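Side-chain contacts in fructooligosaccharide ABC transporter substrate-binding protein FusA (Streptococcus pneumoniae, PDB 5G5Y), which captures short- and long-chain fructooligosaccharides, preferring tetrasaccharides and larger, for import by the FusABC-MsmK ABC transporter: residues A[395-398]-A[399-403]; A[420-423]-A[424-427]; A[368-371]-A[372-376]; A[406-410]-A[411-415]; A[204-208]-A[209-213]. All blocks are in the same frame, centred on the assembly; numbering follows the deposited sequence.

Contact 1. Residues A[395-398]-A[399-403]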
loop_
_atom_site.group_PDB
_atom_site.type_symbol
_atom_site.label_atom_id
_atom_site.label_comp_id
_atom_site.label_asym_id
_atom_site.label_seq_id
_atom_site.Cartn_x
_atom_site.Cartn_y
_atom_site.Cartn_z
ATOM N N THR A 395 8.029 -9.080 18.331
ATOM C CA THR A 395 8.777 -9.375 17.172
ATOM C C THR A 395 9.661 -8.200 16.792
ATOM O O THR A 395 9.387 -7.059 17.155
ATOM C CB THR A 395 7.810 -9.690 15.983
ATOM O OG1 THR A 395 8.567 -10.091 14.858
ATOM C CG2 THR A 395 6.946 -8.458 15.599
ATOM N N THR A 396 10.705 -8.498 16.051
ATOM C CA THR A 396 11.413 -7.492 15.293
ATOM C C THR A 396 10.635 -7.087 14.052
ATOM O O THR A 396 9.821 -7.837 13.534
ATOM C CB THR A 396 12.806 -8.007 14.855
ATOM O OG1 THR A 396 12.673 -9.279 14.217
ATOM C CG2 THR A 396 13.706 -8.133 16.046
ATOM N N MET A 397 10.924 -5.881 13.568
ATOM C CA MET A 397 10.514 -5.433 12.242
ATOM C C MET A 397 11.451 -5.971 11.171
ATOM O O MET A 397 12.620 -6.021 11.382
ATOM C CB MET A 397 10.613 -3.905 12.214
ATOM C CG MET A 397 9.949 -3.271 11.040
ATOM S SD MET A 397 9.974 -1.485 11.236
ATOM C CE MET A 397 8.773 -1.220 12.526
ATOM N N PRO A 398 10.943 -6.315 9.992
ATOM C CA PRO A 398 11.825 -6.601 8.880
ATOM C C PRO A 398 12.818 -5.447 8.630
ATOM O O PRO A 398 12.437 -4.268 8.720
ATOM C CB PRO A 398 10.874 -6.752 7.695
ATOM C CG PRO A 398 9.563 -7.052 8.297
ATOM C CD PRO A 398 9.523 -6.383 9.612
ATOM N N ASP A 399 14.077 -5.800 8.365
ATOM C CA ASP A 399 15.149 -4.801 8.225
ATOM C C ASP A 399 14.858 -3.750 7.138
ATOM O O ASP A 399 15.151 -2.591 7.338
ATOM C CB ASP A 399 16.490 -5.447 7.850
ATOM C CG ASP A 399 17.125 -6.216 8.987
ATOM O OD1 ASP A 399 16.735 -6.051 10.168
ATOM O OD2 ASP A 399 18.054 -6.985 8.668
ATOM N N ASP A 400 14.348 -4.184 6.003
ATOM C CA ASP A 400 14.042 -3.267 4.914
ATOM C C ASP A 400 12.927 -2.286 5.276
ATOM O O ASP A 400 12.997 -1.114 4.897
ATOM C CB ASP A 400 13.771 -3.973 3.586
ATOM C CG ASP A 400 12.612 -4.960 3.637
ATOM O OD1 ASP A 400 12.082 -5.289 4.727
ATOM O OD2 ASP A 400 12.245 -5.434 2.540
ATOM N N ALA A 401 11.938 -2.758 6.039
ATOM C CA ALA A 401 10.865 -1.881 6.510
ATOM C C ALA A 401 11.399 -0.863 7.484
ATOM O O ALA A 401 11.045 0.322 7.420
ATOM C CB ALA A 401 9.749 -2.669 7.150
ATOM N N LYS A 402 12.242 -1.322 8.410
ATOM C CA LYS A 402 12.831 -0.433 9.402
ATOM C C LYS A 402 13.632 0.668 8.717
ATOM O O LYS A 402 13.540 1.838 9.092
ATOM C CB LYS A 402 13.691 -1.203 10.388
ATOM C CG LYS A 402 14.435 -0.366 11.418
ATOM C CD LYS A 402 13.498 0.481 12.263
ATOM C CE LYS A 402 14.217 1.104 13.458
ATOM N NZ LYS A 402 13.454 2.285 13.972
ATOM N N TRP A 403 14.463 0.277 7.770
ATOM C CA TRP A 403 15.273 1.228 6.996
ATOM C C TRP A 403 14.381 2.314 6.346
ATOM O O TRP A 403 14.632 3.487 6.520
ATOM C CB TRP A 403 16.043 0.472 5.945
ATOM C CG TRP A 403 16.850 1.301 5.011
ATOM C CD1 TRP A 403 18.108 1.850 5.245
ATOM C CD2 TRP A 403 16.512 1.638 3.669
ATOM N NE1 TRP A 403 18.539 2.496 4.107
ATOM C CE2 TRP A 403 17.574 2.398 3.142
ATOM C CE3 TRP A 403 15.399 1.383 2.860
ATOM C CZ2 TRP A 403 17.561 2.885 1.820
ATOM C CZ3 TRP A 403 15.378 1.881 1.584
ATOM C CH2 TRP A 403 16.450 2.640 1.077
HETATM O O HOH W 1 14.850 -7.523 11.547
#
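Met397 sets its CG opposite its backbone N (chi1 -167°) and then folds only at chi3 (-72°), which lays the thioether along the opening turn of the helix that starts just beyond Pro398. CG rests against the methyl of Ala401, CB to CG 3.9 Å, while SD settles on the backbone of Lys402, 3.6 Å from CA, with the CB of Lys402 also close. Lys402 turns its ammonium away from this contact, to a salt bridge with Asp406 one turn further on. Pro398 touches the same turn through its CB, 3.5 Å from Asp400 OD1 and in looser apolar contact with the CB of Ala401. The carbonyl of Pro398 starts the helical bonding pattern, since Lys402 N donates to Pro398 O at 3.0 Å, with the donor almost in line with the C=O bond. Asp400 OD1 also takes a weak bond from Ala401 N, the next residue. A water joins the two segments, donating to Met397 O at 2.7 Å and to Asp399 OD1 at 2.8 Å. Outside the segments, Pro398 packs on Trp340, a substrate-binding residue, and Met397 on Leu125 and Tyr391. This is a helix N-terminus with proline at the N-cap, here entering helix 399-412 beside the sugar-binding site.

Contact 2. Residues A[420-423]-A[424-427]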
loop_
_atom_site.group_PDB
_atom_site.type_symbol
_atom_site.label_atom_id
_atom_site.label_comp_id
_atom_site.label_asym_id
_atom_site.label_seq_id
_atom_site.Cartn_x
_atom_site.Cartn_y
_atom_site.Cartn_z
ATOM N N ASN A 420 -4.968 14.346 9.169
ATOM C CA ASN A 420 -5.606 13.161 8.660
ATOM C C ASN A 420 -5.302 12.891 7.220
ATOM O O ASN A 420 -4.992 13.793 6.448
ATOM C CB ASN A 420 -7.126 13.261 8.841
ATOM C CG ASN A 420 -7.531 13.096 10.316
ATOM O OD1 ASN A 420 -7.213 12.091 10.949
ATOM N ND2 ASN A 420 -8.126 14.087 10.859
ATOM N N ASN A 421 -5.428 11.620 6.874
ATOM C CA ASN A 421 -5.576 11.190 5.454
ATOM C C ASN A 421 -7.007 10.636 5.273
ATOM O O ASN A 421 -7.841 10.787 6.174
ATOM C CB ASN A 421 -4.467 10.219 5.020
ATOM C CG ASN A 421 -4.496 8.901 5.761
ATOM O OD1 ASN A 421 -5.353 8.690 6.607
ATOM N ND2 ASN A 421 -3.575 7.997 5.428
ATOM N N TYR A 422 -7.308 10.096 4.091
ATOM C CA TYR A 422 -8.678 9.645 3.777
ATOM C C TYR A 422 -8.819 8.178 4.208
ATOM O O TYR A 422 -8.026 7.330 3.740
ATOM C CB TYR A 422 -9.000 9.767 2.266
ATOM C CG TYR A 422 -10.505 9.581 2.077
ATOM C CD1 TYR A 422 -11.370 10.627 2.304
ATOM C CD2 TYR A 422 -11.054 8.335 1.774
ATOM C CE1 TYR A 422 -12.748 10.449 2.202
ATOM C CE2 TYR A 422 -12.439 8.145 1.694
ATOM C CZ TYR A 422 -13.274 9.198 1.920
ATOM O OH TYR A 422 -14.644 9.008 1.795
ATOM N N PRO A 423 -9.813 7.860 5.056
ATOM C CA PRO A 423 -9.899 6.518 5.610
ATOM C C PRO A 423 -10.499 5.494 4.624
ATOM O O PRO A 423 -11.318 5.841 3.771
ATOM C CB PRO A 423 -10.797 6.702 6.825
ATOM C CG PRO A 423 -11.683 7.831 6.457
ATOM C CD PRO A 423 -10.868 8.746 5.597
ATOM N N ARG A 424 -10.111 4.246 4.790
ATOM C CA ARG A 424 -10.554 3.136 3.921
ATOM C C ARG A 424 -12.003 2.692 4.228
ATOM O O ARG A 424 -12.207 1.542 4.552
ATOM C CB ARG A 424 -9.624 1.914 4.162
ATOM C CG ARG A 424 -8.190 2.040 3.694
ATOM C CD ARG A 424 -8.209 2.504 2.260
ATOM N NE ARG A 424 -6.966 2.255 1.556
ATOM C CZ ARG A 424 -6.507 3.007 0.552
ATOM N NH1 ARG A 424 -7.160 4.078 0.118
ATOM N NH2 ARG A 424 -5.362 2.682 -0.022
ATOM N N VAL A 425 -12.975 3.593 4.102
ATOM C CA VAL A 425 -14.341 3.338 4.544
ATOM C C VAL A 425 -14.994 2.277 3.673
ATOM O O VAL A 425 -14.630 2.133 2.536
ATOM C CB VAL A 425 -15.204 4.620 4.532
ATOM C CG1 VAL A 425 -14.795 5.511 5.689
ATOM C CG2 VAL A 425 -15.105 5.349 3.185
ATOM N N PHE A 426 -15.968 1.568 4.232
ATOM C CA PHE A 426 -16.813 0.619 3.553
ATOM C C PHE A 426 -18.115 1.311 3.078
ATOM O O PHE A 426 -18.959 1.654 3.877
ATOM C CB PHE A 426 -17.170 -0.504 4.568
ATOM C CG PHE A 426 -17.641 -1.782 3.967
ATOM C CD1 PHE A 426 -18.053 -1.901 2.657
ATOM C CD2 PHE A 426 -17.696 -2.927 4.785
ATOM C CE1 PHE A 426 -18.465 -3.130 2.142
ATOM C CE2 PHE A 426 -18.113 -4.143 4.281
ATOM C CZ PHE A 426 -18.496 -4.255 2.971
ATOM N N MET A 427 -18.280 1.486 1.779
ATOM C CA MET A 427 -19.393 2.242 1.226
ATOM C C MET A 427 -20.563 1.308 0.843
ATOM O O MET A 427 -20.399 0.100 0.672
ATOM C CB MET A 427 -18.941 3.027 -0.021
ATOM C CG MET A 427 -17.927 4.133 0.260
ATOM S SD MET A 427 -17.639 5.145 -1.203
ATOM C CE MET A 427 -16.438 6.346 -0.617
HETATM O O HOH W 2 -8.643 5.608 1.447
#
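An inverse gamma turn centred on Arg424 kinks the chain between Pro423 and Val425, within the long loop that joins helices 399-412 and 429-455. Its closing bond is short but bent: Val425 N donates weakly to Pro423 O at 2.8 Å with an N-H...O angle of 138°. The turn sets the flanking side chains beside one another, so that Pro423 and Val425 point the same way, with CG of the proline 4.0 Å from CG1 of the valine. The other valine methyl, CG2, approaches the phenol end of Tyr422 obliquely, 3.9 Å from OH, and the two side chains cross at about a right angle. Met427 reaches the same place with an extended chain, its CE 4.0 Å from Tyr422 OH. That hydroxyl is hydrogen-bonded to Lys482 O of helix 475-492, so the two methyls pack beside an oxygen that has a polar partner. A water bridges the segments, donating to Tyr422 O at 2.9 Å and accepting from Arg424 NH1. Tyr422 and Met427 both pack on Tyr485, and Pro423 on Tyr489. Such a single-residue kink, tied by one weak bond, is characteristic of an inverse gamma turn in an irregular loop, here packed along helix 475-492.

Contact 3. Residues A[368-371]-A[372-376]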
loop_
_atom_site.group_PDB
_atom_site.type_symbol
_atom_site.label_atom_id
_atom_site.label_comp_id
_atom_site.label_asym_id
_atom_site.label_seq_id
_atom_site.Cartn_x
_atom_site.Cartn_y
_atom_site.Cartn_z
ATOM N N GLY A 368 20.627 -18.429 -0.016
ATOM C CA GLY A 368 20.177 -19.300 -1.099
ATOM C C GLY A 368 18.930 -18.753 -1.772
ATOM O O GLY A 368 18.845 -17.564 -2.061
ATOM N N THR A 369 17.954 -19.621 -2.006
ATOM C CA THR A 369 16.656 -19.190 -2.523
ATOM C C THR A 369 15.739 -18.544 -1.445
ATOM O O THR A 369 14.654 -18.105 -1.793
ATOM C CB THR A 369 15.897 -20.379 -3.143
ATOM O OG1 THR A 369 15.748 -21.412 -2.160
ATOM C CG2 THR A 369 16.642 -20.930 -4.366
ATOM N N ALA A 370 16.153 -18.495 -0.166
ATOM C CA ALA A 370 15.233 -18.115 0.928
ATOM C C ALA A 370 14.744 -16.657 0.879
ATOM O O ALA A 370 13.539 -16.413 1.047
ATOM C CB ALA A 370 15.815 -18.455 2.299
ATOM N N PRO A 371 15.647 -15.688 0.595
ATOM C CA PRO A 371 15.146 -14.306 0.431
ATOM C C PRO A 371 14.016 -14.189 -0.580
ATOM O O PRO A 371 13.083 -13.420 -0.378
ATOM C CB PRO A 371 16.374 -13.542 -0.071
ATOM C CG PRO A 371 17.545 -14.378 0.324
ATOM C CD PRO A 371 17.080 -15.795 0.248
ATOM N N ALA A 372 14.092 -14.954 -1.661
ATOM C CA ALA A 372 13.091 -14.870 -2.715
ATOM C C ALA A 372 11.792 -15.665 -2.423
ATOM O O ALA A 372 10.719 -15.288 -2.886
ATOM C CB ALA A 372 13.705 -15.316 -4.042
ATOM N N GLU A 373 11.897 -16.759 -1.674
ATOM C CA GLU A 373 10.849 -17.782 -1.651
ATOM C C GLU A 373 10.370 -18.256 -0.286
ATOM O O GLU A 373 9.298 -18.881 -0.205
ATOM C CB GLU A 373 11.369 -19.027 -2.378
ATOM C CG GLU A 373 11.917 -18.753 -3.769
ATOM C CD GLU A 373 12.259 -20.019 -4.538
ATOM O OE1 GLU A 373 12.252 -21.143 -3.959
ATOM O OE2 GLU A 373 12.536 -19.871 -5.745
ATOM N N LEU A 374 11.163 -18.039 0.757
ATOM C CA LEU A 374 10.897 -18.712 2.013
ATOM C C LEU A 374 9.590 -18.197 2.652
ATOM O O LEU A 374 8.826 -18.982 3.236
ATOM C CB LEU A 374 12.057 -18.577 2.961
ATOM C CG LEU A 374 11.868 -19.256 4.321
ATOM C CD1 LEU A 374 11.677 -20.757 4.130
ATOM C CD2 LEU A 374 13.062 -18.929 5.193
ATOM N N ARG A 375 9.304 -16.903 2.489
ATOM C CA ARG A 375 8.071 -16.345 3.064
ATOM C C ARG A 375 6.849 -17.029 2.410
ATOM O O ARG A 375 5.942 -17.523 3.097
ATOM C CB ARG A 375 7.996 -14.844 2.890
ATOM C CG ARG A 375 6.703 -14.283 3.454
ATOM C CD ARG A 375 6.509 -12.807 3.145
ATOM N NE ARG A 375 5.252 -12.331 3.750
ATOM C CZ ARG A 375 4.819 -11.064 3.715
ATOM N NH1 ARG A 375 5.534 -10.126 3.116
ATOM N NH2 ARG A 375 3.673 -10.725 4.297
ATOM N N GLN A 376 6.854 -17.082 1.085
ATOM C CA GLN A 376 5.766 -17.723 0.331
ATOM C C GLN A 376 5.572 -19.186 0.676
ATOM O O GLN A 376 4.457 -19.672 0.625
ATOM C CB GLN A 376 6.002 -17.625 -1.166
ATOM C CG GLN A 376 5.696 -16.310 -1.809
ATOM C CD GLN A 376 6.327 -16.313 -3.184
ATOM O OE1 GLN A 376 5.796 -16.948 -4.099
ATOM N NE2 GLN A 376 7.528 -15.717 -3.309
HETATM O O HOH W 3 11.309 -14.841 1.889
#
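The peptide carbonyl of Ala370 is the flat group on which this helix start turns: Glu373 N lies above its plane, 68° out of it, whereas Leu374 N stays close to the plane, only slightly tilted. The two donors therefore use the oxygen quite differently. Leu374 N makes the straighter bond to Ala370 O, 2.9 Å long with an N-H...O angle of 163°, and Glu373 N adds a longer one at 3.2 Å. A water also donates to Ala370 O and accepts from Arg375 N, bridging the two, so the oxygen has three partners. Thr369 O is held less firmly, by weak bonds from Ala372 N and Glu373 N, as the loop tightens into the helix.

The second flat group is the carboxylate of Glu373, whose CG stands opposite its carbonyl carbon (chi1 -52°), sending the extended chain back over Thr369; the two side chains meet at a slant. Glu373 CG lies 3.4 Å from Thr369 O, and OE1 ends 3.8 Å from Thr369 CB, a van der Waals approach. Glu373 OE1 has a weak, long ion pair with Lys377, one turn further along the helix. On the buried flank, Ala370 CB meets Leu374 CB at 3.8 Å, and Leu374 CD2 returns to the same methyl. This flank packs on Gln349 and Ile351, in the loop between helix 332-340 and strand 352-355. Substrate-binding Arg375 extends from helix 370-378 to a salt bridge with Glu379, another substrate-binding residue, and to the carbonyl of Asn339 near the end of helix 332-340.

Contact 4. Residues A[406-410]-A[411-415]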
loop_
_atom_site.group_PDB
_atom_site.type_symbol
_atom_site.label_atom_id
_atom_site.label_comp_id
_atom_site.label_asym_id
_atom_site.label_seq_id
_atom_site.Cartn_x
_atom_site.Cartn_y
_atom_site.Cartn_z
ATOM N N ASP A 406 12.661 4.733 8.877
ATOM C CA ASP A 406 13.563 5.732 9.411
ATOM C C ASP A 406 13.812 6.865 8.393
ATOM O O ASP A 406 13.832 8.016 8.800
ATOM C CB ASP A 406 14.882 5.086 9.829
ATOM C CG ASP A 406 14.757 4.204 11.081
ATOM O OD1 ASP A 406 13.736 4.225 11.806
ATOM O OD2 ASP A 406 15.749 3.498 11.349
ATOM N N LEU A 407 13.918 6.560 7.095
ATOM C CA LEU A 407 13.997 7.608 6.070
ATOM C C LEU A 407 12.742 8.485 6.057
ATOM O O LEU A 407 12.825 9.712 5.998
ATOM C CB LEU A 407 14.187 7.020 4.667
ATOM C CG LEU A 407 15.503 6.238 4.407
ATOM C CD1 LEU A 407 15.564 5.684 3.001
ATOM C CD2 LEU A 407 16.699 7.116 4.655
ATOM N N ILE A 408 11.568 7.846 6.114
ATOM C CA ILE A 408 10.298 8.568 6.146
ATOM C C ILE A 408 10.263 9.567 7.314
ATOM O O ILE A 408 9.905 10.750 7.136
ATOM C CB ILE A 408 9.102 7.598 6.142
ATOM C CG1 ILE A 408 8.990 6.947 4.757
ATOM C CG2 ILE A 408 7.801 8.291 6.527
ATOM C CD1 ILE A 408 8.088 5.744 4.730
ATOM N N LYS A 409 10.642 9.088 8.492
ATOM C CA LYS A 409 10.679 9.914 9.661
ATOM C C LYS A 409 11.662 11.100 9.545
ATOM O O LYS A 409 11.318 12.212 9.942
ATOM C CB LYS A 409 11.016 9.080 10.910
ATOM C CG LYS A 409 10.637 9.856 12.162
ATOM C CD LYS A 409 11.024 9.153 13.449
ATOM C CE LYS A 409 10.518 9.914 14.699
ATOM N NZ LYS A 409 9.379 10.861 14.453
ATOM N N GLU A 410 12.879 10.821 9.070
ATOM C CA GLU A 410 13.970 11.802 8.933
ATOM C C GLU A 410 13.642 12.888 7.890
ATOM O O GLU A 410 13.792 14.072 8.182
ATOM C CB GLU A 410 15.241 11.076 8.474
ATOM C CG GLU A 410 16.457 11.941 8.170
ATOM C CD GLU A 410 17.726 11.128 7.843
ATOM O OE1 GLU A 410 17.675 9.871 7.711
ATOM O OE2 GLU A 410 18.786 11.769 7.670
ATOM N N TYR A 411 13.166 12.474 6.713
ATOM C CA TYR A 411 13.004 13.399 5.582
ATOM C C TYR A 411 11.608 14.003 5.424
ATOM O O TYR A 411 11.487 15.141 4.971
ATOM C CB TYR A 411 13.394 12.708 4.280
ATOM C CG TYR A 411 14.879 12.469 4.192
ATOM C CD1 TYR A 411 15.753 13.517 3.865
ATOM C CD2 TYR A 411 15.431 11.210 4.459
ATOM C CE1 TYR A 411 17.132 13.316 3.814
ATOM C CE2 TYR A 411 16.813 11.001 4.398
ATOM C CZ TYR A 411 17.656 12.044 4.045
ATOM O OH TYR A 411 19.052 11.824 3.947
ATOM N N TYR A 412 10.567 13.237 5.734
ATOM C CA TYR A 412 9.200 13.608 5.288
ATOM C C TYR A 412 8.228 13.994 6.393
ATOM O O TYR A 412 7.461 14.948 6.258
ATOM C CB TYR A 412 8.587 12.501 4.474
ATOM C CG TYR A 412 9.374 11.991 3.315
ATOM C CD1 TYR A 412 10.078 12.849 2.471
ATOM C CD2 TYR A 412 9.394 10.637 3.035
ATOM C CE1 TYR A 412 10.806 12.373 1.410
ATOM C CE2 TYR A 412 10.074 10.143 1.934
ATOM C CZ TYR A 412 10.767 11.015 1.113
ATOM O OH TYR A 412 11.472 10.518 0.036
ATOM N N VAL A 413 8.222 13.236 7.483
ATOM C CA VAL A 413 7.287 13.483 8.555
ATOM C C VAL A 413 7.209 14.941 9.057
ATOM O O VAL A 413 6.101 15.452 9.220
ATOM C CB VAL A 413 7.486 12.478 9.681
ATOM C CG1 VAL A 413 6.713 12.871 10.948
ATOM C CG2 VAL A 413 7.042 11.104 9.179
ATOM N N PRO A 414 8.354 15.637 9.209
ATOM C CA PRO A 414 8.291 17.031 9.642
ATOM C C PRO A 414 7.465 17.967 8.745
ATOM O O PRO A 414 6.985 19.012 9.224
ATOM C CB PRO A 414 9.767 17.468 9.665
ATOM C CG PRO A 414 10.548 16.206 9.829
ATOM C CD PRO A 414 9.759 15.171 9.077
ATOM N N TYR A 415 7.270 17.570 7.481
ATOM C CA TYR A 415 6.582 18.382 6.487
ATOM C C TYR A 415 5.162 17.878 6.152
ATOM O O TYR A 415 4.532 18.473 5.309
ATOM C CB TYR A 415 7.422 18.441 5.232
ATOM C CG TYR A 415 8.796 18.930 5.565
ATOM C CD1 TYR A 415 8.979 20.239 6.000
ATOM C CD2 TYR A 415 9.889 18.080 5.522
ATOM C CE1 TYR A 415 10.209 20.695 6.387
ATOM C CE2 TYR A 415 11.158 18.540 5.885
ATOM C CZ TYR A 415 11.294 19.838 6.326
ATOM O OH TYR A 415 12.519 20.315 6.654
#
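Ile408 O receives two backbone bonds, from Tyr412 N at 2.9 Å and from Val413 N at 3.0 Å, the donors arriving from opposite faces of its carbonyl plane where the helix widens into a pi-type turn. One residue earlier the pattern is still alpha-helical, with Tyr411 N donating to Leu407 O. The Tyr411 side chain is flanked by two residues. Glu410 runs alongside it, pointing the same way: its CG sits over one ring face, 4.1 Å from the centroid and 18° off the normal, a CH-pi contact. Beyond CG the carboxylate stacks on the ring, the planes 20° apart and CD 3.6 Å from Tyr411 CE2. Glu410 can follow the ring because its chain is extended from the outset, chi1 175°. Leu407 CD2 meets the ring in its plane, at the edge, 3.9 Å from CE2.

The wide turn lies near the C-terminal end of helix 399-412, close to a 3-10 segment at 413-415. Pro414, which has no N-H to offer, places CD 3.5 Å from Lys409 O. On the other flank Ile408 CG2 reaches Val413 CG2 at 3.9 Å, the side chains nearly perpendicular, while Ile408 CG1 touches Tyr412 CD2 more loosely. Leu407 and Tyr412 lean on strands 138-142 and 282-284, and the Tyr412 ring also meets that of Phe196. Lys409 turns to a salt bridge with Glu130.

Contact 5. Residues A[204-208]-A[209-213]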
loop_
_atom_site.group_PDB
_atom_site.type_symbol
_atom_site.label_atom_id
_atom_site.label_comp_id
_atom_site.label_asym_id
_atom_site.label_seq_id
_atom_site.Cartn_x
_atom_site.Cartn_y
_atom_site.Cartn_z
ATOM N N GLY A 204 -0.190 19.451 -2.886
ATOM C CA GLY A 204 0.389 18.289 -3.526
ATOM C C GLY A 204 -0.650 17.346 -4.093
ATOM O O GLY A 204 -1.762 17.762 -4.435
ATOM N N ASP A 205 -0.271 16.083 -4.206
ATOM C CA ASP A 205 -1.039 15.095 -4.971
ATOM C C ASP A 205 -0.777 13.670 -4.464
ATOM O O ASP A 205 0.241 13.393 -3.836
ATOM C CB ASP A 205 -0.678 15.209 -6.457
ATOM C CG ASP A 205 -1.658 14.480 -7.385
ATOM O OD1 ASP A 205 -2.866 14.344 -7.013
ATOM O OD2 ASP A 205 -1.210 14.049 -8.506
ATOM N N ASN A 206 -1.692 12.756 -4.757
ATOM C CA ASN A 206 -1.434 11.340 -4.506
ATOM C C ASN A 206 -2.227 10.523 -5.507
ATOM O O ASN A 206 -2.954 11.112 -6.317
ATOM C CB ASN A 206 -1.739 10.972 -3.061
ATOM C CG ASN A 206 -3.173 11.248 -2.661
ATOM O OD1 ASN A 206 -4.115 11.020 -3.436
ATOM N ND2 ASN A 206 -3.363 11.686 -1.424
ATOM N N ASP A 207 -2.093 9.201 -5.461
ATOM C CA ASP A 207 -2.724 8.340 -6.491
ATOM C C ASP A 207 -4.242 8.392 -6.476
ATOM O O ASP A 207 -4.846 8.040 -7.468
ATOM C CB ASP A 207 -2.205 6.898 -6.389
ATOM C CG ASP A 207 -0.774 6.755 -6.884
ATOM O OD1 ASP A 207 -0.262 7.707 -7.539
ATOM O OD2 ASP A 207 -0.146 5.696 -6.636
ATOM N N ASP A 208 -4.857 8.792 -5.362
ATOM C CA ASP A 208 -6.320 9.015 -5.306
ATOM C C ASP A 208 -6.736 10.446 -5.692
ATOM O O ASP A 208 -7.922 10.739 -5.766
ATOM C CB ASP A 208 -6.844 8.783 -3.894
ATOM C CG ASP A 208 -6.592 7.368 -3.396
ATOM O OD1 ASP A 208 -6.862 6.408 -4.130
ATOM O OD2 ASP A 208 -6.104 7.207 -2.256
ATOM N N HIS A 209 -5.757 11.333 -5.905
ATOM C CA HIS A 209 -5.979 12.774 -6.059
ATOM C C HIS A 209 -6.877 13.330 -4.956
ATOM O O HIS A 209 -7.732 14.181 -5.213
ATOM C CB HIS A 209 -6.540 13.122 -7.430
ATOM C CG HIS A 209 -5.784 12.515 -8.565
ATOM N ND1 HIS A 209 -4.441 12.744 -8.770
ATOM C CD2 HIS A 209 -6.174 11.663 -9.540
ATOM C CE1 HIS A 209 -4.026 12.017 -9.792
ATOM N NE2 HIS A 209 -5.059 11.370 -10.289
ATOM N N LEU A 210 -6.711 12.811 -3.749
ATOM C CA LEU A 210 -7.578 13.194 -2.645
ATOM C C LEU A 210 -6.808 13.297 -1.341
ATOM O O LEU A 210 -6.231 12.306 -0.875
ATOM C CB LEU A 210 -8.702 12.181 -2.508
ATOM C CG LEU A 210 -9.918 12.629 -1.730
ATOM C CD1 LEU A 210 -10.782 13.551 -2.577
ATOM C CD2 LEU A 210 -10.729 11.399 -1.333
ATOM N N VAL A 211 -6.813 14.502 -0.767
ATOM C CA VAL A 211 -6.291 14.732 0.600
ATOM C C VAL A 211 -7.406 15.223 1.522
ATOM O O VAL A 211 -8.513 15.509 1.060
ATOM C CB VAL A 211 -5.078 15.712 0.589
ATOM C CG1 VAL A 211 -3.935 15.099 -0.201
ATOM C CG2 VAL A 211 -5.456 17.078 0.040
ATOM N N VAL A 212 -7.106 15.324 2.819
ATOM C CA VAL A 212 -8.072 15.817 3.810
ATOM C C VAL A 212 -7.432 17.000 4.486
ATOM O O VAL A 212 -6.405 16.841 5.108
ATOM C CB VAL A 212 -8.433 14.781 4.897
ATOM C CG1 VAL A 212 -9.505 15.344 5.842
ATOM C CG2 VAL A 212 -8.923 13.502 4.265
ATOM N N GLY A 213 -8.034 18.174 4.328
ATOM C CA GLY A 213 -7.529 19.413 4.907
ATOM C C GLY A 213 -7.750 19.478 6.393
ATOM O O GLY A 213 -8.623 18.788 6.948
#
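Asn206 reaches across its own turn to Leu210 with both polar atoms of its amide. From CB, CG is set between the backbone N and the carbonyl carbon (chi1 59°), which swings the amide over the following residues and brings CG 3.7 Å from Leu210 O. OD1 accepts from Leu210 N at 3.2 Å and, weakly, from Asp208 N. ND2 donates to Leu210 O at 3.0 Å; the acceptor lies in the amide plane, but the nitrogen stands well above the plane of the Leu210 carbonyl. ND2 also touches Val211 CG1 at 3.7 Å and bonds to Arg299 O. One amide thus takes both the N-H and the C=O of Leu210, much as a neighbouring strand would.

The same residue opens a type I turn, Asn206 to His209, closed by His209 N donating to Asn206 O at 2.8 Å. His209 ND1 donates to the syn lone pair of Asp205 OD1 at 2.9 Å and 171°. Ring and carboxylate are nearly coplanar, 12° apart. Thr221 OG1 also donates to Asp205 OD1 and helps place the carboxylate, whose straight, in-plane bond to ND1 in turn holds the imidazole's rotation.

Strand 210-212 then pairs antiparallel with 218-220, whose Asp219 and Phe220 bind calcium. Leu210 packs on Leu479 of helix 475-492, while His209 rests on Ile446 and Tyr447 of helix 429-455.

How the contacts relate
Along the chain the contacts run 5, 3, 1, 4, 2, strictly in series: none nests within or crosses another, and each closes only its own local turn. Contact 5 leads into strand 210-212, contact 3 opens helix 370-378, and contact 1 ends the loop before helix 399-412. Contact 4 sits at the far end of that same helix, its centre about 16 Å from that of contact 1. Contact 2 bends the loop leading on to helix 429-455. Distant in sequence, contacts 2 and 5 nevertheless touch, Tyr422 CD1 packing 3.8 Å from Leu210 CD2, which ties this loop to the two-stranded sheet. Contacts 3 and 5 lie on opposite sides of the chain's centre.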